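Local coordinates for MutS2 protein (Thermus thermophilus, PDB 2ZQE) that probably cuts DNA through its Smr endonuclease domain and so takes part in suppressing homologous recombination, at residues A[55-65]-A[75-83]. Residues are numbered along the deposited sequence; the frame is centred on the assembly and turned at random.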
ATOM      1  N   LEU A  55       1.387   6.795  -3.732  1.00  5.39           N
ATOM      2  CA  LEU A  55       1.930   5.773  -4.643  1.00  4.82           C
ATOM      3  C   LEU A  55       2.107   6.322  -6.053  1.00  4.57           C
ATOM      4  O   LEU A  55       3.071   5.969  -6.731  1.00  5.37           O
ATOM      5  CB  LEU A  55       1.029   4.540  -4.671  1.00  4.39           C
ATOM      6  CG  LEU A  55       0.965   3.730  -3.372  1.00  4.25           C
ATOM      7  CD1 LEU A  55      -0.125   2.651  -3.454  1.00  4.94           C
ATOM      8  CD2 LEU A  55       2.342   3.104  -2.980  1.00  5.85           C
ATOM      9  N   ARG A  56       1.186   7.183  -6.480  1.00  5.11           N
ATOM     10  CA  ARG A  56       1.329   7.864  -7.777  1.00  5.39           C
ATOM     11  C   ARG A  56       2.649   8.607  -7.894  1.00  6.55           C
ATOM     12  O   ARG A  56       3.239   8.653  -8.986  1.00  6.79           O
ATOM     13  CB  ARG A  56       0.176   8.847  -8.041  1.00  4.94           C
ATOM     14  CG  ARG A  56      -1.163   8.119  -8.191  1.00  4.99           C
ATOM     15  CD  ARG A  56      -2.271   9.043  -8.694  1.00  6.23           C
ATOM     16  NE  ARG A  56      -3.489   8.240  -8.775  1.00  7.27           N
ATOM     17  CZ  ARG A  56      -4.425   8.192  -7.828  1.00  7.70           C
ATOM     18  NH1 ARG A  56      -4.325   8.944  -6.737  1.00  8.03           N
ATOM     19  NH2 ARG A  56      -5.458   7.368  -7.970  1.00  7.02           N
ATOM     20  N   ARG A  57       3.121   9.161  -6.773  1.00  7.76           N
ATOM     21  CA  ARG A  57       4.325   9.996  -6.756  1.00  8.56           C
ATOM     22  C   ARG A  57       5.596   9.211  -6.448  1.00  9.24           C
ATOM     23  O   ARG A  57       6.707   9.756  -6.499  1.00  9.44           O
ATOM     24  CB  ARG A  57       4.158  11.100  -5.701  1.00  9.06           C
ATOM     25  CG  ARG A  57       2.985  12.015  -5.929  1.00 11.48           C
ATOM     26  CD  ARG A  57       2.588  12.754  -4.664  1.00 17.44           C
ATOM     27  NE  ARG A  57       3.394  13.943  -4.403  1.00 26.07           N
ATOM     28  CZ  ARG A  57       4.525  13.962  -3.698  1.00 28.61           C
ATOM     29  NH1 ARG A  57       5.018  12.845  -3.172  1.00 30.96           N
ATOM     30  NH2 ARG A  57       5.166  15.111  -3.513  1.00 30.05           N
ATOM     31  N   ASP A  58       5.442   7.922  -6.152  1.00  8.76           N
ATOM     32  CA  ASP A  58       6.545   7.120  -5.639  1.00  9.22           C
ATOM     33  C   ASP A  58       7.303   6.362  -6.732  1.00  9.89           C
ATOM     34  O   ASP A  58       6.753   5.476  -7.388  1.00  9.23           O
ATOM     35  CB  ASP A  58       6.036   6.152  -4.569  1.00  8.86           C
ATOM     36  CG  ASP A  58       7.140   5.691  -3.637  1.00  9.77           C
ATOM     37  OD1 ASP A  58       8.190   5.223  -4.126  1.00 11.14           O
ATOM     38  OD2 ASP A  58       6.977   5.830  -2.405  1.00 11.37           O
ATOM     39  N   LYS A  59       8.576   6.706  -6.911  1.00 10.81           N
ATOM     40  CA  LYS A  59       9.385   6.094  -7.973  1.00 11.55           C
ATOM     41  C   LYS A  59       9.723   4.606  -7.768  1.00 11.23           C
ATOM     42  O   LYS A  59      10.300   3.969  -8.664  1.00 11.51           O
ATOM     43  CB  LYS A  59      10.646   6.924  -8.220  1.00 12.49           C
ATOM     44  CG  LYS A  59      10.322   8.262  -8.870  1.00 16.12           C
ATOM     45  CD  LYS A  59      11.562   9.122  -9.061  1.00 20.44           C
ATOM     46  CE  LYS A  59      11.227  10.381  -9.866  1.00 23.28           C
ATOM     47  NZ  LYS A  59      10.352  11.304  -9.096  1.00 25.13           N
ATOM     48  N   ARG A  60       9.370   4.060  -6.605  1.00  9.56           N
ATOM     49  CA  ARG A  60       9.554   2.636  -6.324  1.00  9.28           C
ATOM     50  C   ARG A  60       8.405   1.786  -6.842  1.00  9.23           C
ATOM     51  O   ARG A  60       8.478   0.556  -6.799  1.00 10.46           O
ATOM     52  CB  ARG A  60       9.711   2.395  -4.828  1.00  9.45           C
ATOM     53  CG  ARG A  60      11.012   2.965  -4.294  1.00  8.06           C
ATOM     54  CD  ARG A  60      11.021   3.008  -2.788  1.00  9.27           C
ATOM     55  NE  ARG A  60       9.961   3.876  -2.274  1.00  7.67           N
ATOM     56  CZ  ARG A  60       9.847   4.234  -0.998  1.00  8.52           C
ATOM     57  NH1 ARG A  60      10.743   3.801  -0.116  1.00 10.06           N
ATOM     58  NH2 ARG A  60       8.852   5.021  -0.603  1.00  9.51           N
ATOM     59  N   VAL A  61       7.347   2.451  -7.302  1.00  8.17           N
ATOM     60  CA  VAL A  61       6.097   1.779  -7.676  1.00  7.88           C
ATOM     61  C   VAL A  61       5.966   1.691  -9.193  1.00  8.01           C
ATOM     62  O   VAL A  61       6.089   2.698  -9.899  1.00  8.38           O
ATOM     63  CB  VAL A  61       4.870   2.542  -7.102  1.00  7.52           C
ATOM     64  CG1 VAL A  61       3.554   1.930  -7.576  1.00  8.43           C
ATOM     65  CG2 VAL A  61       4.933   2.595  -5.585  1.00  7.23           C
ATOM     66  N   GLU A  62       5.704   0.482  -9.687  1.00  8.10           N
ATOM     67  CA  GLU A  62       5.373   0.301 -11.094  1.00  9.53           C
ATOM     68  C   GLU A  62       3.882   0.561 -11.325  1.00  9.27           C
ATOM     69  O   GLU A  62       3.506   1.325 -12.209  1.00  9.71           O
ATOM     70  CB  GLU A  62       5.760  -1.085 -11.566  1.00 10.40           C
ATOM     71  CG  GLU A  62       5.496  -1.282 -13.044  1.00 15.90           C
ATOM     72  CD  GLU A  62       6.122  -2.534 -13.577  1.00 22.20           C
ATOM     73  OE1 GLU A  62       5.653  -3.634 -13.198  1.00 24.36           O
ATOM     74  OE2 GLU A  62       7.074  -2.406 -14.386  1.00 24.80           O
ATOM     75  N   SER A  63       3.034  -0.100 -10.539  1.00  8.02           N
ATOM     76  CA  SER A  63       1.593   0.122 -10.651  1.00  7.67           C
ATOM     77  C   SER A  63       0.919  -0.269  -9.343  1.00  6.66           C
ATOM     78  O   SER A  63       1.539  -0.896  -8.485  1.00  6.49           O
ATOM     79  CB  SER A  63       1.012  -0.674 -11.825  1.00  7.41           C
ATOM     80  OG  SER A  63       1.157  -2.079 -11.627  1.00  7.17           O
ATOM     81  N   PHE A  64      -0.323   0.153  -9.169  1.00  6.07           N
ATOM     82  CA  PHE A  64      -1.089  -0.262  -7.993  1.00  4.69           C
ATOM     83  C   PHE A  64      -2.558  -0.305  -8.350  1.00  5.10           C
ATOM     84  O   PHE A  64      -2.986   0.334  -9.321  1.00  5.08           O
ATOM     85  CB  PHE A  64      -0.853   0.699  -6.816  1.00  5.04           C
ATOM     86  CG  PHE A  64      -1.395   2.079  -7.063  1.00  3.99           C
ATOM     87  CD1 PHE A  64      -2.733   2.372  -6.797  1.00  3.85           C
ATOM     88  CD2 PHE A  64      -0.573   3.079  -7.581  1.00  6.28           C
ATOM     89  CE1 PHE A  64      -3.250   3.657  -7.042  1.00  5.96           C
ATOM     90  CE2 PHE A  64      -1.077   4.350  -7.826  1.00  5.69           C
ATOM     91  CZ  PHE A  64      -2.413   4.637  -7.560  1.00  6.56           C
ATOM     92  N   ALA A  65      -3.325  -1.056  -7.560  1.00  4.63           N
ATOM     93  CA  ALA A  65      -4.768  -1.196  -7.771  1.00  5.07           C
ATOM     94  C   ALA A  65      -5.407  -1.726  -6.509  1.00  4.64           C
ATOM     95  O   ALA A  65      -4.733  -2.335  -5.683  1.00  4.95           O
ATOM     96  CB  ALA A  65      -5.038  -2.169  -8.904  1.00  4.89           C
ATOM     97  N   GLY A  75     -10.289  -2.195   0.522  1.00  5.95           N
ATOM     98  CA  GLY A  75      -9.557  -2.106   1.791  1.00  5.20           C
ATOM     99  C   GLY A  75      -8.085  -2.504   1.676  1.00  5.04           C
ATOM    100  O   GLY A  75      -7.307  -2.387   2.640  1.00  4.53           O
ATOM    101  N   VAL A  76      -7.693  -2.991   0.500  1.00  4.85           N
ATOM    102  CA  VAL A  76      -6.292  -3.352   0.281  1.00  4.90           C
ATOM    103  C   VAL A  76      -5.829  -2.754  -1.034  1.00  4.99           C
ATOM    104  O   VAL A  76      -6.511  -2.883  -2.050  1.00  4.61           O
ATOM    105  CB  VAL A  76      -6.081  -4.884   0.264  1.00  4.84           C
ATOM    106  CG1 VAL A  76      -4.631  -5.237  -0.120  1.00  5.48           C
ATOM    107  CG2 VAL A  76      -6.436  -5.492   1.640  1.00  6.44           C
ATOM    108  N   THR A  77      -4.675  -2.093  -1.000  1.00  4.50           N
ATOM    109  CA  THR A  77      -4.027  -1.647  -2.233  1.00  4.14           C
ATOM    110  C   THR A  77      -2.883  -2.597  -2.537  1.00  3.81           C
ATOM    111  O   THR A  77      -1.983  -2.809  -1.717  1.00  4.85           O
ATOM    112  CB  THR A  77      -3.483  -0.201  -2.128  1.00  4.19           C
ATOM    113  OG1 THR A  77      -4.565   0.703  -1.925  1.00  4.41           O
ATOM    114  CG2 THR A  77      -2.771   0.175  -3.432  1.00  3.60           C
ATOM    115  N   VAL A  78      -2.932  -3.175  -3.734  1.00  3.76           N
ATOM    116  CA  VAL A  78      -1.915  -4.118  -4.174  1.00  4.27           C
ATOM    117  C   VAL A  78      -0.918  -3.380  -5.055  1.00  4.35           C
ATOM    118  O   VAL A  78      -1.287  -2.834  -6.086  1.00  5.21           O
ATOM    119  CB  VAL A  78      -2.571  -5.274  -4.964  1.00  3.61           C
ATOM    120  CG1 VAL A  78      -1.529  -6.321  -5.351  1.00  5.09           C
ATOM    121  CG2 VAL A  78      -3.672  -5.908  -4.122  1.00  5.56           C
ATOM    122  N   VAL A  79       0.340  -3.383  -4.621  1.00  4.27           N
ATOM    123  CA  VAL A  79       1.404  -2.616  -5.274  1.00  4.85           C
ATOM    124  C   VAL A  79       2.351  -3.540  -6.034  1.00  5.59           C
ATOM    125  O   VAL A  79       2.890  -4.497  -5.467  1.00  5.52           O
ATOM    126  CB  VAL A  79       2.217  -1.785  -4.226  1.00  4.44           C
ATOM    127  CG1 VAL A  79       3.264  -0.915  -4.909  1.00  6.16           C
ATOM    128  CG2 VAL A  79       1.283  -0.897  -3.348  1.00  5.30           C
ATOM    129  N   ALA A  80       2.534  -3.250  -7.320  1.00  5.57           N
ATOM    130  CA  ALA A  80       3.579  -3.877  -8.119  1.00  7.29           C
ATOM    131  C   ALA A  80       4.819  -3.006  -8.029  1.00  7.72           C
ATOM    132  O   ALA A  80       4.799  -1.833  -8.421  1.00  8.08           O
ATOM    133  CB  ALA A  80       3.143  -4.010  -9.558  1.00  6.95           C
ATOM    134  N   LEU A  81       5.908  -3.589  -7.554  1.00  9.11           N
ATOM    135  CA  LEU A  81       7.134  -2.842  -7.319  1.00 10.72           C
ATOM    136  C   LEU A  81       8.035  -2.824  -8.543  1.00 12.41           C
ATOM    137  O   LEU A  81       8.066  -3.785  -9.321  1.00 12.61           O
ATOM    138  CB  LEU A  81       7.880  -3.464  -6.133  1.00 10.92           C
ATOM    139  CG  LEU A  81       7.068  -3.493  -4.828  1.00 12.23           C
ATOM    140  CD1 LEU A  81       7.602  -4.520  -3.856  1.00 14.61           C
ATOM    141  CD2 LEU A  81       7.044  -2.102  -4.212  1.00 15.49           C
ATOM    142  N   ARG A  82       8.777  -1.741  -8.714  1.00 14.22           N
ATOM    143  CA  ARG A  82       9.842  -1.774  -9.705  1.00 17.09           C
ATOM    144  C   ARG A  82      10.946  -2.723  -9.219  1.00 18.14           C
ATOM    145  O   ARG A  82      11.246  -2.772  -8.020  1.00 18.48           O
ATOM    146  CB  ARG A  82      10.357  -0.372 -10.030  1.00 18.06           C
ATOM    147  CG  ARG A  82       9.553   0.253 -11.165  1.00 21.60           C
ATOM    148  CD  ARG A  82       9.727   1.740 -11.225  1.00 27.30           C
ATOM    149  NE  ARG A  82      10.530   2.177 -12.367  1.00 30.64           N
ATOM    150  CZ  ARG A  82      11.823   2.480 -12.318  1.00 32.74           C
ATOM    151  NH1 ARG A  82      12.500   2.375 -11.175  1.00 35.08           N
ATOM    152  NH2 ARG A  82      12.444   2.882 -13.418  1.00 32.73           N
ATOM    153  N   PRO A  83      11.507  -3.528 -10.137  1.00 19.71           N
ATOM    154  CA  PRO A  83      12.608  -4.450  -9.815  1.00 20.51           C
ATOM    155  C   PRO A  83      13.939  -3.775  -9.495  1.00 20.96           C
ATOM    156  O   PRO A  83      14.075  -2.559  -9.615  1.00 21.95           O
ATOM    157  CB  PRO A  83      12.745  -5.287 -11.087  1.00 20.74           C
ATOM    158  CG  PRO A  83      12.241  -4.428 -12.156  1.00 20.71           C
ATOM    159  CD  PRO A  83      11.102  -3.642 -11.549  1.00 19.87           C
TER
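Thr77 meets Leu55 and Phe64 where strand 76-81 pairs with the edge strand 61-66, an antiparallel beta hairpin with a classic bulge at one side of the Smr domain's mixed alpha/beta sheet. Its methyl CG2, anti to the backbone N, meets Leu55 CD1 of helix 46-57 tip to tip at 3.6 Å; the Thr77 and Phe64 side chains cross obliquely, CG2 lying near Phe64 CB, while Thr77 OG1 is hydrogen-bonded to His40 NE2. Val78 exchanges two backbone hydrogen bonds with Ala65, the one from Val78 N to Ala65 O being 2.8 Å long. Val79, on the sheet face that also carries Phe64, splits its branches: CG2 reaches Leu55 CD1 end-on at 3.8 Å, and CG1 lies 3.9 Å from Val61 CG1, the two valines crossing at about a right angle. With an alanine here, both methyl contacts would go, and a gap would probably open between helix 46-57 and the sheet. Ala80 marks the bulge, for its O accepts from both Glu62 N, at 2.8 Å and in the carbonyl plane, and Ser63 N, at 3.3 Å. Leu81 packs its side chain on Leu25 and Ala28 of helix 14-30. Past it, Arg82 N donates to Arg60 O almost straight (169°), tying the chain end to the type I turn Asp58-Val61, where Arg60 grips Asp58 side-on through NE and NH2. The Arg82 chain, bent at chi3, sets CD 3.4 Å from Lys59 O.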